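Local coordinates for citrate synthase (PDB 6ABW), which probably catalyses the condensation of acetyl-CoA with oxaloacetate and water to give citrate and CoA in the tricarboxylic acid cycle, at residues I290-A304 with D325-F337. Numbering follows the deposited sequence.
Sequences ISERNSDARKYFEIA and DFYSGVVFYALGF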
# COMPACT_ATOMS: atom_id res chain seq x y z
N ILE A 290 -6.90 -17.25 -31.09
CA ILE A 290 -6.79 -15.85 -31.44
C ILE A 290 -5.43 -15.47 -32.02
O ILE A 290 -5.31 -14.42 -32.66
CB ILE A 290 -7.14 -14.92 -30.24
CG1 ILE A 290 -6.23 -15.20 -29.04
CG2 ILE A 290 -8.59 -15.13 -29.83
CD1 ILE A 290 -6.35 -14.15 -27.98
N SER A 291 -4.39 -16.29 -31.79
CA SER A 291 -3.07 -15.97 -32.34
C SER A 291 -2.97 -16.11 -33.84
O SER A 291 -2.13 -15.44 -34.47
CB SER A 291 -2.01 -16.84 -31.71
OG SER A 291 -1.87 -16.38 -30.36
N GLU A 292 -3.78 -17.01 -34.38
CA GLU A 292 -3.65 -17.41 -35.79
C GLU A 292 -4.01 -16.26 -36.72
O GLU A 292 -3.38 -16.09 -37.75
CB GLU A 292 -4.48 -18.66 -36.10
CG GLU A 292 -4.09 -19.95 -35.33
CD GLU A 292 -2.58 -20.14 -34.97
OE1 GLU A 292 -1.80 -20.53 -35.86
OE2 GLU A 292 -2.16 -19.93 -33.79
N ARG A 293 -4.95 -15.44 -36.29
CA ARG A 293 -5.44 -14.31 -37.08
C ARG A 293 -4.54 -13.05 -37.15
O ARG A 293 -4.97 -12.03 -37.72
CB ARG A 293 -6.82 -13.88 -36.55
CG ARG A 293 -7.92 -14.94 -36.51
CD ARG A 293 -9.27 -14.30 -36.86
NE ARG A 293 -10.42 -14.76 -36.07
CZ ARG A 293 -10.81 -14.31 -34.87
NH1 ARG A 293 -10.13 -13.37 -34.19
NH2 ARG A 293 -11.90 -14.82 -34.33
N ASN A 294 -3.35 -13.06 -36.56
CA ASN A 294 -2.34 -12.04 -36.84
C ASN A 294 -0.97 -12.74 -36.92
O ASN A 294 -0.59 -13.46 -36.00
CB ASN A 294 -2.35 -10.98 -35.76
CG ASN A 294 -1.13 -10.10 -35.82
OD1 ASN A 294 -0.18 -10.23 -35.03
ND2 ASN A 294 -1.11 -9.21 -36.80
N SER A 295 -0.21 -12.50 -37.98
CA SER A 295 1.02 -13.26 -38.20
C SER A 295 2.13 -12.96 -37.16
O SER A 295 2.95 -13.82 -36.85
CB SER A 295 1.51 -13.08 -39.61
OG SER A 295 2.07 -11.80 -39.72
N ASP A 296 2.12 -11.76 -36.56
CA ASP A 296 3.03 -11.47 -35.44
C ASP A 296 2.70 -12.31 -34.15
O ASP A 296 3.55 -13.00 -33.57
CB ASP A 296 3.02 -9.98 -35.11
CG ASP A 296 4.40 -9.45 -34.80
OD1 ASP A 296 5.21 -10.18 -34.20
OD2 ASP A 296 4.68 -8.31 -35.20
N ALA A 297 1.44 -12.22 -33.74
CA ALA A 297 0.91 -13.03 -32.66
C ALA A 297 1.11 -14.52 -32.92
O ALA A 297 1.46 -15.27 -32.02
CB ALA A 297 -0.56 -12.73 -32.40
N ARG A 298 0.95 -14.93 -34.18
CA ARG A 298 1.06 -16.35 -34.56
C ARG A 298 2.51 -16.82 -34.36
O ARG A 298 2.74 -17.92 -33.87
CB ARG A 298 0.66 -16.55 -36.03
CG ARG A 298 0.48 -18.01 -36.43
CD ARG A 298 0.44 -18.12 -37.96
NE ARG A 298 -0.11 -19.41 -38.42
CZ ARG A 298 -0.08 -19.86 -39.68
NH1 ARG A 298 -0.62 -21.04 -39.97
NH2 ARG A 298 0.48 -19.16 -40.67
N LYS A 299 3.46 -15.99 -34.75
CA LYS A 299 4.86 -16.26 -34.63
C LYS A 299 5.24 -16.53 -33.15
O LYS A 299 5.98 -17.51 -32.84
CB LYS A 299 5.58 -15.04 -35.20
CG LYS A 299 7.05 -15.09 -35.39
CD LYS A 299 7.59 -13.73 -35.84
CE LYS A 299 7.54 -12.69 -34.71
NZ LYS A 299 8.55 -11.60 -34.90
N TYR A 300 4.75 -15.68 -32.25
CA TYR A 300 5.04 -15.85 -30.80
C TYR A 300 4.43 -17.11 -30.23
O TYR A 300 5.07 -17.75 -29.43
CB TYR A 300 4.66 -14.56 -30.04
CG TYR A 300 5.56 -13.40 -30.39
CD1 TYR A 300 6.96 -13.53 -30.46
CD2 TYR A 300 5.03 -12.17 -30.72
CE1 TYR A 300 7.78 -12.46 -30.81
CE2 TYR A 300 5.84 -11.08 -31.03
CZ TYR A 300 7.22 -11.23 -31.03
OH TYR A 300 8.06 -10.18 -31.32
N PHE A 301 3.24 -17.48 -30.66
CA PHE A 301 2.56 -18.67 -30.25
C PHE A 301 3.36 -19.88 -30.72
O PHE A 301 3.62 -20.78 -29.95
CB PHE A 301 1.11 -18.79 -30.76
CG PHE A 301 0.46 -20.10 -30.43
CD1 PHE A 301 0.05 -20.38 -29.14
CD2 PHE A 301 0.32 -21.10 -31.39
CE1 PHE A 301 -0.55 -21.60 -28.78
CE2 PHE A 301 -0.21 -22.36 -31.04
CZ PHE A 301 -0.66 -22.60 -29.74
N GLU A 302 3.87 -19.81 -31.95
CA GLU A 302 4.70 -20.90 -32.52
C GLU A 302 6.00 -21.02 -31.80
O GLU A 302 6.45 -22.11 -31.53
CB GLU A 302 4.93 -20.69 -34.02
CG GLU A 302 3.60 -20.83 -34.78
CD GLU A 302 3.73 -20.82 -36.31
OE1 GLU A 302 4.89 -20.71 -36.81
OE2 GLU A 302 2.65 -20.90 -37.01
N ILE A 303 6.63 -19.90 -31.45
CA ILE A 303 7.86 -19.96 -30.66
C ILE A 303 7.58 -20.55 -29.27
O ILE A 303 8.31 -21.40 -28.78
CB ILE A 303 8.50 -18.58 -30.51
CG1 ILE A 303 9.05 -18.08 -31.86
CG2 ILE A 303 9.60 -18.65 -29.46
CD1 ILE A 303 9.16 -16.57 -31.92
N ALA A 304 6.50 -20.08 -28.62
CA ALA A 304 6.16 -20.61 -27.28
C ALA A 304 5.91 -22.10 -27.31
O ALA A 304 6.41 -22.83 -26.44
CB ALA A 304 4.88 -19.95 -26.78
N ASP A 325 2.15 -18.41 -16.23
CA ASP A 325 2.77 -17.22 -16.87
C ASP A 325 3.31 -17.49 -18.28
O ASP A 325 3.71 -16.57 -18.97
CB ASP A 325 3.80 -16.62 -15.94
CG ASP A 325 3.21 -16.30 -14.49
OD1 ASP A 325 2.08 -15.67 -14.36
OD2 ASP A 325 3.86 -16.74 -13.48
N PHE A 326 3.37 -18.76 -18.68
CA PHE A 326 4.04 -19.15 -19.92
C PHE A 326 3.26 -18.72 -21.16
O PHE A 326 3.84 -18.21 -22.10
CB PHE A 326 4.34 -20.69 -19.96
CG PHE A 326 5.34 -21.07 -21.05
CD1 PHE A 326 6.65 -20.82 -20.90
CD2 PHE A 326 4.88 -21.55 -22.27
CE1 PHE A 326 7.53 -21.12 -21.91
CE2 PHE A 326 5.76 -21.88 -23.27
CZ PHE A 326 7.07 -21.68 -23.10
N TYR A 327 1.94 -18.97 -21.18
CA TYR A 327 1.08 -18.64 -22.30
C TYR A 327 0.15 -17.43 -22.08
O TYR A 327 -0.51 -17.02 -23.01
CB TYR A 327 0.22 -19.85 -22.65
CG TYR A 327 0.93 -20.90 -23.45
CD1 TYR A 327 1.25 -20.65 -24.75
CD2 TYR A 327 1.23 -22.13 -22.93
CE1 TYR A 327 1.90 -21.60 -25.52
CE2 TYR A 327 1.89 -23.12 -23.69
CZ TYR A 327 2.23 -22.84 -24.97
OH TYR A 327 2.88 -23.76 -25.80
N SER A 328 0.16 -16.81 -20.90
CA SER A 328 -0.79 -15.70 -20.68
C SER A 328 -0.42 -14.49 -21.54
O SER A 328 -1.29 -13.86 -22.17
CB SER A 328 -0.84 -15.35 -19.18
OG SER A 328 0.44 -14.93 -18.69
N GLY A 329 0.88 -14.19 -21.63
CA GLY A 329 1.39 -13.17 -22.47
C GLY A 329 1.02 -13.34 -23.93
O GLY A 329 0.67 -12.39 -24.64
N VAL A 330 1.11 -14.57 -24.43
CA VAL A 330 0.67 -14.88 -25.77
C VAL A 330 -0.79 -14.48 -25.99
O VAL A 330 -1.10 -13.89 -27.01
CB VAL A 330 0.92 -16.35 -26.17
CG1 VAL A 330 0.45 -16.58 -27.63
CG2 VAL A 330 2.40 -16.65 -26.05
N VAL A 331 -1.68 -14.80 -25.08
CA VAL A 331 -3.09 -14.39 -25.14
C VAL A 331 -3.19 -12.87 -25.14
O VAL A 331 -3.83 -12.27 -26.02
CB VAL A 331 -3.90 -15.00 -23.99
CG1 VAL A 331 -5.30 -14.45 -23.96
CG2 VAL A 331 -4.00 -16.51 -24.14
N PHE A 332 -2.53 -12.22 -24.19
CA PHE A 332 -2.66 -10.76 -24.11
C PHE A 332 -2.12 -10.04 -25.34
O PHE A 332 -2.76 -9.08 -25.89
CB PHE A 332 -1.96 -10.22 -22.86
CG PHE A 332 -2.50 -10.74 -21.56
CD1 PHE A 332 -3.85 -10.92 -21.32
CD2 PHE A 332 -1.56 -11.00 -20.51
CE1 PHE A 332 -4.30 -11.36 -20.11
CE2 PHE A 332 -2.07 -11.44 -19.28
CZ PHE A 332 -3.43 -11.55 -19.13
N TYR A 333 -1.00 -10.51 -25.83
CA TYR A 333 -0.41 -9.95 -27.06
C TYR A 333 -1.33 -10.13 -28.25
O TYR A 333 -1.53 -9.17 -29.01
CB TYR A 333 0.94 -10.63 -27.35
CG TYR A 333 1.72 -9.90 -28.38
CD1 TYR A 333 2.48 -8.80 -28.05
CD2 TYR A 333 1.64 -10.27 -29.72
CE1 TYR A 333 3.22 -8.14 -29.03
CE2 TYR A 333 2.34 -9.61 -30.70
CZ TYR A 333 3.11 -8.55 -30.36
OH TYR A 333 3.82 -7.93 -31.36
N ALA A 334 -1.93 -11.30 -28.38
CA ALA A 334 -2.81 -11.64 -29.52
C ALA A 334 -4.07 -10.75 -29.47
O ALA A 334 -4.64 -10.42 -30.49
CB ALA A 334 -3.18 -13.09 -29.42
N LEU A 335 -4.50 -10.36 -28.25
CA LEU A 335 -5.60 -9.43 -28.05
C LEU A 335 -5.28 -8.01 -28.45
O LEU A 335 -6.23 -7.23 -28.60
CB LEU A 335 -6.11 -9.46 -26.63
CG LEU A 335 -6.79 -10.76 -26.23
CD1 LEU A 335 -6.97 -10.82 -24.76
CD2 LEU A 335 -8.16 -10.97 -26.96
N GLY A 336 -4.00 -7.63 -28.56
CA GLY A 336 -3.55 -6.25 -28.88
C GLY A 336 -2.86 -5.53 -27.76
O GLY A 336 -2.54 -4.36 -27.90
N PHE A 337 -2.60 -6.22 -26.64
CA PHE A 337 -1.98 -5.53 -25.53
C PHE A 337 -0.47 -5.55 -25.69
O PHE A 337 0.10 -6.60 -25.93
CB PHE A 337 -2.37 -6.10 -24.17
CG PHE A 337 -3.83 -5.88 -23.81
CD1 PHE A 337 -4.24 -4.64 -23.27
CD2 PHE A 337 -4.75 -6.86 -23.93
CE1 PHE A 337 -5.55 -4.42 -22.97
CE2 PHE A 337 -6.07 -6.66 -23.57
CZ PHE A 337 -6.50 -5.42 -23.13
O HOH W 1 -1.00 -8.87 -32.08
O HOH W 2 0.92 -13.68 -29.46
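A297 and A334 meet where the two backbones come nearest, with A297 CA and A334 CA 5.1 Å apart. Water 2 sits between the two helices and donates to A297 O at 3.1 Å and to V330 O at 3.2 Å. No direct hydrogen bond crosses the contact. Helices 295-304 and 325-335 run nearly antiparallel, at 173°, and the axes of these segments approach to 9.2 Å. Beside the alanines, Y300 turns its ring edge to the face of Y333, a T-shaped pair with planes at 88°. Y333 CG is anti to its backbone N (chi1 -167°), which brings the ring edge to A297 CA and a face toward the edge of Y300. Replacing Y333 by an alanine would probably leave the Y300 edge without its partner face and open a gap beside A297. At the next turns, V330 CG1 packs on F301 CB and A304 CB meets Y327 CE1 at 3.6 Å. F326 brings its ring edge to A304 O. From the preceding helix, I290 extends CD1 to A334 CB at 3.6 Å and on to L335. S291 OG rests near V330 CG1 but bonds to A287 O. At the start of helix 295-304, N294 is the N-cap and accepts from A297 N. G336 ends the partner helix in a Schellman motif. D325 is a predicted active-site residue, and F326 meets F268 of the acetyl-CoA site edge-to-face. The contact thus joins helices 278-292 and 295-315 to helix 325-335. Helix 233-244 packs F238 on Y300 and Y333, and F241 on F326 and A304; helix 179-191 lies against I290 and L335.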